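Local coordinates for NAD-dependent aldehyde dehydrogenase (Burkholderia multivorans, PDB 5UJU), which probably oxidises aldehydes to carboxylic acids with NAD+ as the hydride acceptor, as other members of the aldehyde dehydrogenase family do, at residues A[253-258]-A[263-268]; A[304-307]-A[313-316]; A[339-344]-A[385-390]; A[138-143]-A[243-248]. All coordinates share one frame; numbering follows the deposited sequence. Where two conformers were deposited one is given.

Interaction 1. Residues A[253-258]-A[263-268]; sequences IARDVL and FDPNVV
Arg255 lays its guanidinium over the ring of Pro265, whose CB sits 3.7 Å above the plane of the group. A bend at chi3 (63°) turns the chain towards the 3-10 turn 265-267. There the edge of the guanidinium does the polar work. NH1 donates to Asn266 OD1 (2.9 Å), and NH2 reaches the same oxygen, which lies almost in the guanidinium plane (2° out of it) and accepts from both. NH1 also gives a bond to Val268 O (2.8 Å). The turn itself is braced by an Asx turn, in which Asp264 OD1 accepts from Asn266 N. Beneath this polar end, Leu258 fills the angle between helix and turn with CD1, which is 3.9 Å from Val267 CB and equally close to Val268 CG2; branched aliphatic residues suit this dry side. At the helix end, Phe263 N donates to Leu258 O (2.8 Å). Asp69 forms a salt bridge with Arg255 NH2, which probably helps balance the charge of this buried arginine. The turn leads from helix 245-260 into strand 268-270, with helix 97-132 beside Phe263 and helix 217-230 against Val267 and Val268.

Interaction 2. Residues A[304-307]-A[313-316]; sequences WLER and QVYT
Glu306 reaches from helix 299-308 to strand 313-317 along an extended chain. From CB the chain leaves with CG beside the backbone N (chi1 -61°), a direction that carries it along the strand rather than straight at it. CG is the first atom to touch, 3.7 Å from Thr316 CG2 and a little farther from Val314 CG1, so the aliphatic part of the glutamate rests on the threonine methyl. CD, the carboxylate carbon, comes next, 3.7 Å from Thr316 OG1. At the tip, OE2 accepts a hydrogen bond from Thr316 OG1 through the lone pair turned away from the other carboxylate oxygen; the modelled 2.5 Å between Glu306 OE2 and Thr316 OG1 is shorter than usual, so its exact length is doubtful. Threonine serves both needs here, with a methyl for the stem and a hydroxyl for the tip. Lys318 forms a salt bridge with the same OE2, which probably favours the ionised carboxylate. Farther back, Val314 packs its two methyls on the helix, CG1 against Leu305 CB (3.9 Å) and CG2 against Leu305 O (3.7 Å). A beta-branched residue suits the strand and presents a broad surface. Helix 299-308 joins the parallel strands 290-296 and 313-317, so the contact closes the second half of a beta-alpha-beta unit, the building block of the alpha/beta sheet in which these strands lie.

Interaction 3. Residues A[339-344]-A[385-390]; sequences IAFSLA and QKLTGD
Helix-to-helix packing beside a mostly parallel sheet brings the C-terminal ends of helices 332-344 and 373-388 together, with Leu387 making the largest part of the contact. Its CD1 stands almost straight over the Phe341 ring, 3.9 Å from the ring centroid and 8° off the normal, a CH-pi contact on one face. The same methyl also lies 3.9 Å from Ala340 CB, while CD2 reaches out to the rim of the ring at Phe341 CZ (3.8 Å). The forked leucine thus covers the ring with both branches, and the small Ala340 lets the first of them come close to the helix. The ring is held at an unusual chi1 of -95°, away from a staggered position, and the neighbouring Leu397 and Phe521 also pack on it. One turn further, Ala344 CB meets Thr388 CG2 at 3.5 Å, tighter than a normal carbon contact. Thr388 can offer its methyl because its hydroxyl turns back to bond Val384 O within its own helix, which satisfies a polar group in a buried place. Even the small Ala344 is pressed closely. No polar bond joins the two segments, only apolar and CH-pi contacts. Helix 332-344 follows strand 323-326 and precedes its parallel neighbour 356-360, as in a beta-alpha-beta crossover, and helix 373-388 packs against it, the layered build of an alpha/beta domain.

Interaction 4. Residues A[138-143]-A[243-248]; sequences AYSVMH and AILPLA
Ser140 meets the beginning of helix 245-260 with both its side-chain atoms. Its chi1 of 73° places OG between the backbone N and the carbonyl carbon, the crowded position, where the hydroxyl can turn back along its own helix and bond Ile137 O. With its polar need met there, OG can rest against carbon, 3.4 Å from Pro246 CG, and CB is left to touch Leu245 CD2 at 3.5 Å. A serine suits this place because it is small enough for the two helices to come close and its hydroxyl has a partner inside the helix.

Leu245 reaches out instead of turning back. CG lies anti to the backbone N (chi1 -171°), and with chi2 at 57° the CD2 branch continues the extended line from CA, so this methyl reaches the flank of Ser140. Val141 adds the second half of the grip. Its CG1 is anti to the backbone N, which leaves CG2, beside that N, to meet the proline ring: CG2 is 3.6 Å from Pro246 CG and 3.7 Å from Pro246 CB. The ring is therefore touched by the serine hydroxyl and the valine methyl together. Proline suits the early part of a helix, where its lack of an N-H costs no bond, and its compact ring packs without freedom to swing. Glu80, through OE2, accepts from the backbone N of both Ile244 and Leu245. The contact sets helix 134-145 against the helix that links the parallel strands 234-238 and 268-270, a connection of the beta-alpha-beta type found in Rossmann-like folds.

How the interactions relate
Following the chain from its N terminus, interaction 4 opens first and closes after 99 intervening residues, bringing helix 134-145 to the start of helix 245-260. Interaction 1 then begins farther along that same helix and closes a short loop as the chain turns into strand 268-270. Interaction 2 follows with a similarly short loop between helix 299-308 and strand 313-317, and interaction 3 closes the last, across 40 residues, between two helices beside the other large sheet. The four run in series, none nesting or crossing. Interactions 1 and 4 come within about 5 Å at their nearest atoms, whereas interactions 1 and 3 lie on opposite sides of the chain's centre.

Interaction 1. Residues A[253-258]-A[263-268]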
loop_
_atom_site.group_PDB
_atom_site.type_symbol
_atom_site.label_atom_id
_atom_site.label_comp_id
_atom_site.label_asym_id
_atom_site.label_seq_id
_atom_site.Cartn_x
_atom_site.Cartn_y
_atom_site.Cartn_z
ATOM N N ILE A 253 -4.950 14.335 -25.299
ATOM C CA ILE A 253 -3.935 15.304 -24.909
ATOM C C ILE A 253 -2.725 14.602 -24.299
ATOM O O ILE A 253 -1.575 14.964 -24.584
ATOM C CB ILE A 253 -4.546 16.354 -23.961
ATOM C CG1 ILE A 253 -5.570 17.207 -24.724
ATOM C CG2 ILE A 253 -3.467 17.239 -23.385
ATOM C CD1 ILE A 253 -6.351 18.222 -23.840
ATOM N N ALA A 254 -2.959 13.566 -23.480
ATOM C CA ALA A 254 -1.852 12.785 -22.933
ATOM C C ALA A 254 -0.987 12.193 -24.043
ATOM O O ALA A 254 0.245 12.245 -23.972
ATOM C CB ALA A 254 -2.374 11.654 -22.046
ATOM N N ARG A 255 -1.625 11.623 -25.068
ATOM C CA ARG A 255 -0.902 10.992 -26.168
ATOM C C ARG A 255 -0.102 12.010 -26.966
ATOM O O ARG A 255 1.002 11.713 -27.437
ATOM C CB ARG A 255 -1.895 10.262 -27.069
ATOM C CG ARG A 255 -2.544 9.054 -26.397
ATOM C CD ARG A 255 -3.615 8.444 -27.276
ATOM N NE ARG A 255 -3.075 7.926 -28.536
ATOM C CZ ARG A 255 -2.600 6.693 -28.681
ATOM N NH1 ARG A 255 -2.576 5.862 -27.647
ATOM N NH2 ARG A 255 -2.135 6.292 -29.850
ATOM N N ASP A 256 -0.652 13.211 -27.138
ATOM C CA ASP A 256 0.085 14.303 -27.771
ATOM C C ASP A 256 1.402 14.558 -27.061
ATOM O O ASP A 256 2.464 14.642 -27.692
ATOM C CB ASP A 256 -0.758 15.577 -27.744
ATOM C CG ASP A 256 -1.846 15.578 -28.781
ATOM O OD1 ASP A 256 -1.834 14.701 -29.673
ATOM O OD2 ASP A 256 -2.715 16.469 -28.700
ATOM N N VAL A 257 1.345 14.714 -25.739
ATOM C CA VAL A 257 2.535 15.032 -24.962
ATOM C C VAL A 257 3.536 13.888 -25.040
ATOM O O VAL A 257 4.736 14.104 -25.247
ATOM C CB VAL A 257 2.153 15.341 -23.503
ATOM C CG1 VAL A 257 3.400 15.513 -22.666
ATOM C CG2 VAL A 257 1.258 16.592 -23.443
ATOM N N LEU A 258 3.050 12.655 -24.878
ATOM C CA LEU A 258 3.935 11.495 -24.932
ATOM C C LEU A 258 4.614 11.388 -26.292
ATOM O O LEU A 258 5.826 11.154 -26.373
ATOM C CB LEU A 258 3.142 10.220 -24.619
ATOM C CG LEU A 258 2.748 10.068 -23.146
ATOM C CD1 LEU A 258 1.447 9.255 -23.006
ATOM C CD2 LEU A 258 3.878 9.412 -22.379
ATOM N N PHE A 263 7.974 9.382 -26.826
ATOM C CA PHE A 263 7.463 8.118 -26.320
ATOM C C PHE A 263 6.392 7.541 -27.232
ATOM O O PHE A 263 5.794 8.238 -28.056
ATOM C CB PHE A 263 6.912 8.296 -24.894
ATOM C CG PHE A 263 7.967 8.716 -23.930
ATOM C CD1 PHE A 263 9.021 7.861 -23.649
ATOM C CD2 PHE A 263 7.959 9.979 -23.373
ATOM C CE1 PHE A 263 10.019 8.240 -22.792
ATOM C CE2 PHE A 263 8.958 10.366 -22.515
ATOM C CZ PHE A 263 9.986 9.496 -22.223
ATOM N N ASP A 264 6.155 6.246 -27.064
ATOM C CA ASP A 264 5.049 5.571 -27.728
ATOM C C ASP A 264 3.751 6.131 -27.155
ATOM O O ASP A 264 3.530 6.026 -25.941
ATOM C CB ASP A 264 5.172 4.056 -27.503
ATOM C CG ASP A 264 4.117 3.237 -28.256
ATOM O OD1 ASP A 264 3.059 3.773 -28.662
ATOM O OD2 ASP A 264 4.343 2.017 -28.413
ATOM N N PRO A 265 2.901 6.782 -27.957
ATOM C CA PRO A 265 1.659 7.329 -27.393
ATOM C C PRO A 265 0.781 6.272 -26.755
ATOM O O PRO A 265 -0.075 6.624 -25.938
ATOM C CB PRO A 265 0.973 7.989 -28.599
ATOM C CG PRO A 265 1.553 7.290 -29.799
ATOM C CD PRO A 265 2.993 7.010 -29.413
ATOM N N ASN A 266 0.963 4.992 -27.102
ATOM C CA ASN A 266 0.183 3.937 -26.465
ATOM C C ASN A 266 0.559 3.699 -25.006
ATOM O O ASN A 266 0.036 2.753 -24.409
ATOM C CB ASN A 266 0.317 2.646 -27.259
ATOM C CG ASN A 266 -0.300 2.769 -28.622
ATOM O OD1 ASN A 266 -1.299 3.462 -28.782
ATOM N ND2 ASN A 266 0.305 2.127 -29.623
ATOM N N VAL A 267 1.456 4.493 -24.422
ATOM C CA VAL A 267 1.532 4.537 -22.963
ATOM C C VAL A 267 0.145 4.793 -22.369
ATOM O O VAL A 267 -0.191 4.240 -21.317
ATOM C CB VAL A 267 2.572 5.592 -22.512
ATOM C CG1 VAL A 267 2.442 5.893 -21.008
ATOM C CG2 VAL A 267 3.986 5.078 -22.812
ATOM N N VAL A 268 -0.708 5.560 -23.062
ATOM C CA VAL A 268 -2.089 5.795 -22.621
ATOM C C VAL A 268 -3.043 5.479 -23.768
ATOM O O VAL A 268 -2.920 6.055 -24.858
ATOM C CB VAL A 268 -2.301 7.239 -22.137
ATOM C CG1 VAL A 268 -3.764 7.456 -21.751
ATOM C CG2 VAL A 268 -1.381 7.537 -20.967
#

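Interaction 2. Residues A[304-307]-A[313-316]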
loop_
_atom_site.group_PDB
_atom_site.type_symbol
_atom_site.label_atom_id
_atom_site.label_comp_id
_atom_site.label_asym_id
_atom_site.label_seq_id
_atom_site.Cartn_x
_atom_site.Cartn_y
_atom_site.Cartn_z
ATOM N N TRP A 304 -15.957 -6.549 -5.733
ATOM C CA TRP A 304 -15.573 -7.650 -6.610
ATOM C C TRP A 304 -14.115 -7.517 -7.037
ATOM O O TRP A 304 -13.351 -8.486 -6.970
ATOM C CB TRP A 304 -16.501 -7.696 -7.829
ATOM C CG TRP A 304 -16.316 -8.904 -8.695
ATOM C CD1 TRP A 304 -17.009 -10.077 -8.629
ATOM C CD2 TRP A 304 -15.358 -9.063 -9.749
ATOM N NE1 TRP A 304 -16.549 -10.952 -9.580
ATOM C CE2 TRP A 304 -15.531 -10.356 -10.278
ATOM C CE3 TRP A 304 -14.375 -8.234 -10.296
ATOM C CZ2 TRP A 304 -14.755 -10.846 -11.326
ATOM C CZ3 TRP A 304 -13.603 -8.723 -11.346
ATOM C CH2 TRP A 304 -13.799 -10.018 -11.846
ATOM N N LEU A 305 -13.700 -6.307 -7.434
ATOM C CA LEU A 305 -12.325 -6.083 -7.888
ATOM C C LEU A 305 -11.313 -6.329 -6.774
ATOM O O LEU A 305 -10.260 -6.938 -6.999
ATOM C CB LEU A 305 -12.178 -4.657 -8.420
ATOM C CG LEU A 305 -12.945 -4.337 -9.693
ATOM C CD1 LEU A 305 -13.047 -2.854 -9.855
ATOM C CD2 LEU A 305 -12.206 -4.926 -10.886
ATOM N N GLU A 306 -11.589 -5.815 -5.574
ATOM C CA GLU A 306 -10.666 -6.005 -4.459
ATOM C C GLU A 306 -10.446 -7.485 -4.174
ATOM O O GLU A 306 -9.330 -7.908 -3.851
ATOM C CB GLU A 306 -11.196 -5.311 -3.203
ATOM C CG GLU A 306 -11.366 -3.809 -3.331
ATOM C CD GLU A 306 -12.184 -3.255 -2.188
ATOM O OE1 GLU A 306 -12.478 -4.033 -1.265
ATOM O OE2 GLU A 306 -12.544 -2.064 -2.212
ATOM N N ARG A 307 -11.495 -8.285 -4.304
ATOM C CA ARG A 307 -11.421 -9.691 -3.940
ATOM C C ARG A 307 -10.917 -10.580 -5.067
ATOM O O ARG A 307 -10.247 -11.587 -4.802
ATOM C CB ARG A 307 -12.796 -10.167 -3.476
ATOM C CG ARG A 307 -13.245 -9.491 -2.199
ATOM C CD ARG A 307 -14.699 -9.774 -1.881
ATOM N NE ARG A 307 -15.105 -9.098 -0.653
ATOM C CZ ARG A 307 -15.447 -9.721 0.468
ATOM N NH1 ARG A 307 -15.447 -11.047 0.523
ATOM N NH2 ARG A 307 -15.796 -9.011 1.534
ATOM N N GLN A 313 -2.933 -4.338 -7.639
ATOM C CA GLN A 313 -3.244 -3.420 -6.547
ATOM C C GLN A 313 -4.501 -2.656 -6.918
ATOM O O GLN A 313 -4.535 -1.990 -7.958
ATOM C CB GLN A 313 -2.117 -2.428 -6.336
ATOM C CG GLN A 313 -0.843 -3.026 -5.931
ATOM C CD GLN A 313 0.272 -2.095 -6.289
ATOM O OE1 GLN A 313 0.112 -0.873 -6.260
ATOM N NE2 GLN A 313 1.381 -2.653 -6.706
ATOM N N VAL A 314 -5.537 -2.760 -6.088
ATOM C CA VAL A 314 -6.858 -2.228 -6.395
ATOM C C VAL A 314 -7.169 -1.064 -5.459
ATOM O O VAL A 314 -7.107 -1.210 -4.231
ATOM C CB VAL A 314 -7.929 -3.325 -6.293
ATOM C CG1 VAL A 314 -9.290 -2.780 -6.696
ATOM C CG2 VAL A 314 -7.549 -4.489 -7.180
ATOM N N TYR A 315 -7.503 0.086 -6.043
ATOM C CA TYR A 315 -7.907 1.282 -5.312
ATOM C C TYR A 315 -9.345 1.595 -5.680
ATOM O O TYR A 315 -9.666 1.716 -6.863
ATOM C CB TYR A 315 -7.003 2.462 -5.658
ATOM C CG TYR A 315 -5.534 2.122 -5.531
ATOM C CD1 TYR A 315 -4.864 2.324 -4.329
ATOM C CD2 TYR A 315 -4.823 1.595 -6.605
ATOM C CE1 TYR A 315 -3.531 2.022 -4.189
ATOM C CE2 TYR A 315 -3.479 1.273 -6.480
ATOM C CZ TYR A 315 -2.839 1.486 -5.264
ATOM O OH TYR A 315 -1.509 1.193 -5.109
ATOM N N THR A 316 -10.215 1.711 -4.675
ATOM C CA THR A 316 -11.642 1.796 -4.945
ATOM C C THR A 316 -12.247 2.993 -4.236
ATOM O O THR A 316 -11.823 3.353 -3.129
ATOM C CB THR A 316 -12.402 0.531 -4.506
ATOM O OG1 THR A 316 -12.181 0.294 -3.106
ATOM C CG2 THR A 316 -11.964 -0.698 -5.315
#

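Interaction 3. Residues A[339-344]-A[385-390]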
loop_
_atom_site.group_PDB
_atom_site.type_symbol
_atom_site.label_atom_id
_atom_site.label_comp_id
_atom_site.label_asym_id
_atom_site.label_seq_id
_atom_site.Cartn_x
_atom_site.Cartn_y
_atom_site.Cartn_z
ATOM N N ILE A 339 -27.335 23.587 4.705
ATOM C CA ILE A 339 -27.737 22.211 4.438
ATOM C C ILE A 339 -28.515 22.131 3.133
ATOM O O ILE A 339 -28.327 21.203 2.331
ATOM C CB ILE A 339 -28.558 21.663 5.620
ATOM C CG1 ILE A 339 -27.643 21.412 6.821
ATOM C CG2 ILE A 339 -29.341 20.417 5.205
ATOM C CD1 ILE A 339 -28.402 21.086 8.099
ATOM N N ALA A 340 -29.384 23.114 2.887
ATOM C CA ALA A 340 -30.193 23.121 1.671
ATOM C C ALA A 340 -29.323 23.196 0.414
ATOM O O ALA A 340 -29.585 22.501 -0.574
ATOM C CB ALA A 340 -31.159 24.296 1.701
ATOM N N PHE A 341 -28.322 24.084 0.411
ATOM C CA PHE A 341 -27.389 24.127 -0.713
ATOM C C PHE A 341 -26.720 22.779 -0.906
ATOM O O PHE A 341 -26.505 22.337 -2.041
ATOM C CB PHE A 341 -26.316 25.193 -0.482
ATOM C CG PHE A 341 -26.616 26.513 -1.109
ATOM C CD1 PHE A 341 -26.654 26.645 -2.489
ATOM C CD2 PHE A 341 -26.833 27.638 -0.315
ATOM C CE1 PHE A 341 -26.933 27.870 -3.073
ATOM C CE2 PHE A 341 -27.109 28.871 -0.889
ATOM C CZ PHE A 341 -27.162 28.988 -2.271
ATOM N N SER A 342 -26.362 22.120 0.201
ATOM C CA SER A 342 -25.666 20.839 0.122
ATOM C C SER A 342 -26.544 19.767 -0.489
ATOM O O SER A 342 -26.039 18.859 -1.165
ATOM C CB SER A 342 -25.200 20.409 1.511
ATOM O OG SER A 342 -24.435 21.442 2.094
ATOM N N LEU A 343 -27.852 19.848 -0.251
ATOM C CA LEU A 343 -28.792 18.902 -0.833
ATOM C C LEU A 343 -29.082 19.212 -2.298
ATOM O O LEU A 343 -29.373 18.294 -3.071
ATOM C CB LEU A 343 -30.097 18.901 -0.031
ATOM C CG LEU A 343 -30.047 18.346 1.388
ATOM C CD1 LEU A 343 -31.366 18.660 2.120
ATOM C CD2 LEU A 343 -29.766 16.848 1.372
ATOM N N ALA A 344 -29.017 20.483 -2.688
ATOM C CA ALA A 344 -29.427 20.934 -4.014
ATOM C C ALA A 344 -28.320 20.859 -5.064
ATOM O O ALA A 344 -28.613 20.653 -6.249
ATOM C CB ALA A 344 -29.941 22.372 -3.921
ATOM N N GLN A 385 -36.854 24.251 -0.960
ATOM C CA GLN A 385 -37.870 24.661 -1.918
ATOM C C GLN A 385 -37.542 26.023 -2.513
ATOM O O GLN A 385 -37.672 26.221 -3.727
ATOM C CB GLN A 385 -39.256 24.687 -1.241
ATOM C CG GLN A 385 -40.425 24.586 -2.216
ATOM C CD GLN A 385 -40.660 25.866 -2.988
ATOM O OE1 GLN A 385 -40.452 26.955 -2.467
ATOM N NE2 GLN A 385 -41.052 25.738 -4.258
ATOM N N LYS A 386 -37.110 26.979 -1.677
ATOM C CA LYS A 386 -36.794 28.310 -2.191
ATOM C C LYS A 386 -35.637 28.261 -3.185
ATOM O O LYS A 386 -35.643 28.980 -4.192
ATOM C CB LYS A 386 -36.461 29.263 -1.040
ATOM N N LEU A 387 -34.641 27.403 -2.926
ATOM C CA LEU A 387 -33.443 27.356 -3.754
ATOM C C LEU A 387 -33.626 26.575 -5.048
ATOM O O LEU A 387 -32.856 26.795 -5.996
ATOM C CB LEU A 387 -32.281 26.749 -2.962
ATOM C CG LEU A 387 -31.605 27.644 -1.920
ATOM C CD1 LEU A 387 -30.584 26.847 -1.133
ATOM C CD2 LEU A 387 -30.915 28.824 -2.600
ATOM N N THR A 388 -34.599 25.656 -5.115
ATOM C CA THR A 388 -34.671 24.719 -6.227
ATOM C C THR A 388 -35.969 24.778 -7.031
ATOM O O THR A 388 -35.995 24.255 -8.147
ATOM C CB THR A 388 -34.478 23.272 -5.734
ATOM O OG1 THR A 388 -35.569 22.900 -4.880
ATOM C CG2 THR A 388 -33.174 23.128 -4.978
ATOM N N GLY A 389 -37.030 25.416 -6.530
ATOM C CA GLY A 389 -38.339 25.251 -7.155
ATOM C C GLY A 389 -38.503 25.945 -8.500
ATOM O O GLY A 389 -39.327 25.526 -9.321
ATOM N N ASP A 390 -37.750 27.019 -8.744
ATOM C CA ASP A 390 -37.920 27.816 -9.952
ATOM C C ASP A 390 -36.853 27.479 -10.978
ATOM O O ASP A 390 -35.662 27.602 -10.663
ATOM C CB ASP A 390 -37.864 29.300 -9.634
ATOM C CG ASP A 390 -37.971 30.137 -10.880
ATOM O OD1 ASP A 390 -39.025 30.036 -11.540
ATOM O OD2 ASP A 390 -37.000 30.855 -11.229
#

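Interaction 4. Residues A[138-143]-A[243-248]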
loop_
_atom_site.group_PDB
_atom_site.type_symbol
_atom_site.label_atom_id
_atom_site.label_comp_id
_atom_site.label_asym_id
_atom_site.label_seq_id
_atom_site.Cartn_x
_atom_site.Cartn_y
_atom_site.Cartn_z
ATOM N N ALA A 138 -14.970 21.263 -19.976
ATOM C CA ALA A 138 -16.165 21.615 -19.203
ATOM C C ALA A 138 -17.439 21.262 -19.962
ATOM O O ALA A 138 -18.362 20.653 -19.402
ATOM C CB ALA A 138 -16.148 23.100 -18.850
ATOM N N TYR A 139 -17.512 21.635 -21.242
ATOM C CA TYR A 139 -18.697 21.309 -22.032
ATOM C C TYR A 139 -18.890 19.801 -22.175
ATOM O O TYR A 139 -20.025 19.309 -22.145
ATOM C CB TYR A 139 -18.622 21.983 -23.404
ATOM C CG TYR A 139 -18.972 23.454 -23.332
ATOM C CD1 TYR A 139 -20.270 23.852 -23.042
ATOM C CD2 TYR A 139 -18.016 24.439 -23.561
ATOM C CE1 TYR A 139 -20.612 25.192 -22.966
ATOM C CE2 TYR A 139 -18.349 25.788 -23.494
ATOM C CZ TYR A 139 -19.653 26.156 -23.192
ATOM O OH TYR A 139 -20.007 27.485 -23.116
ATOM N N SER A 140 -17.801 19.046 -22.318
ATOM C CA SER A 140 -17.955 17.601 -22.444
ATOM C C SER A 140 -18.465 16.974 -21.153
ATOM O O SER A 140 -19.194 15.976 -21.197
ATOM C CB SER A 140 -16.630 16.955 -22.851
ATOM O OG SER A 140 -15.694 16.936 -21.783
ATOM N N VAL A 141 -18.079 17.530 -20.003
ATOM C CA VAL A 141 -18.585 17.044 -18.722
ATOM C C VAL A 141 -20.055 17.422 -18.553
ATOM O O VAL A 141 -20.882 16.596 -18.135
ATOM C CB VAL A 141 -17.696 17.589 -17.584
ATOM C CG1 VAL A 141 -18.390 17.480 -16.207
ATOM C CG2 VAL A 141 -16.338 16.851 -17.590
ATOM N N MET A 142 -20.402 18.662 -18.907
ATOM C CA MET A 142 -21.780 19.129 -18.803
ATOM C C MET A 142 -22.725 18.219 -19.575
ATOM O O MET A 142 -23.754 17.788 -19.046
ATOM C CB MET A 142 -21.875 20.568 -19.315
ATOM C CG MET A 142 -23.285 21.150 -19.350
ATOM S SD MET A 142 -23.324 22.858 -19.929
ATOM C CE MET A 142 -25.097 23.101 -20.052
ATOM N N HIS A 143 -22.374 17.879 -20.816
ATOM C CA HIS A 143 -23.284 17.113 -21.655
ATOM C C HIS A 143 -23.056 15.614 -21.573
ATOM O O HIS A 143 -23.582 14.873 -22.408
ATOM C CB HIS A 143 -23.221 17.615 -23.097
ATOM C CG HIS A 143 -23.826 18.973 -23.252
ATOM N ND1 HIS A 143 -25.185 19.190 -23.159
ATOM C CD2 HIS A 143 -23.262 20.194 -23.414
ATOM C CE1 HIS A 143 -25.434 20.478 -23.303
ATOM N NE2 HIS A 143 -24.284 21.111 -23.455
ATOM N N ALA A 243 -20.084 8.563 -19.860
ATOM C CA ALA A 243 -19.232 9.752 -19.739
ATOM C C ALA A 243 -17.854 9.432 -20.313
ATOM O O ALA A 243 -16.859 9.390 -19.592
ATOM C CB ALA A 243 -19.097 10.226 -18.291
ATOM N N ILE A 244 -17.795 9.207 -21.625
ATOM C CA ILE A 244 -16.527 8.894 -22.292
ATOM C C ILE A 244 -15.781 10.154 -22.707
ATOM O O ILE A 244 -14.580 10.279 -22.474
ATOM C CB ILE A 244 -16.774 7.985 -23.512
ATOM C CG1 ILE A 244 -17.432 6.671 -23.087
ATOM C CG2 ILE A 244 -15.444 7.727 -24.265
ATOM C CD1 ILE A 244 -18.106 5.941 -24.258
ATOM N N LEU A 245 -16.486 11.094 -23.331
ATOM C CA LEU A 245 -15.843 12.239 -23.973
ATOM C C LEU A 245 -14.849 12.972 -23.085
ATOM O O LEU A 245 -13.752 13.291 -23.575
ATOM C CB LEU A 245 -16.908 13.211 -24.506
ATOM C CG LEU A 245 -16.324 14.331 -25.386
ATOM C CD1 LEU A 245 -15.540 13.723 -26.569
ATOM C CD2 LEU A 245 -17.380 15.315 -25.901
ATOM N N PRO A 246 -15.148 13.283 -21.809
ATOM C CA PRO A 246 -14.137 13.979 -20.992
ATOM C C PRO A 246 -12.830 13.217 -20.872
ATOM O O PRO A 246 -11.764 13.844 -20.862
ATOM C CB PRO A 246 -14.834 14.148 -19.619
ATOM C CG PRO A 246 -16.281 14.123 -19.934
ATOM C CD PRO A 246 -16.430 13.155 -21.081
ATOM N N LEU A 247 -12.875 11.884 -20.758
ATOM C CA LEU A 247 -11.638 11.124 -20.683
ATOM C C LEU A 247 -11.034 10.859 -22.058
ATOM O O LEU A 247 -9.820 10.689 -22.159
ATOM C CB LEU A 247 -11.868 9.810 -19.946
ATOM C CG LEU A 247 -12.079 10.074 -18.446
ATOM C CD1 LEU A 247 -12.647 8.837 -17.774
ATOM C CD2 LEU A 247 -10.766 10.521 -17.773
ATOM N N ALA A 248 -11.848 10.830 -23.117
ATOM C CA ALA A 248 -11.293 10.713 -24.469
ATOM C C ALA A 248 -10.457 11.937 -24.819
ATOM O O ALA A 248 -9.346 11.811 -25.353
ATOM C CB ALA A 248 -12.412 10.531 -25.490
#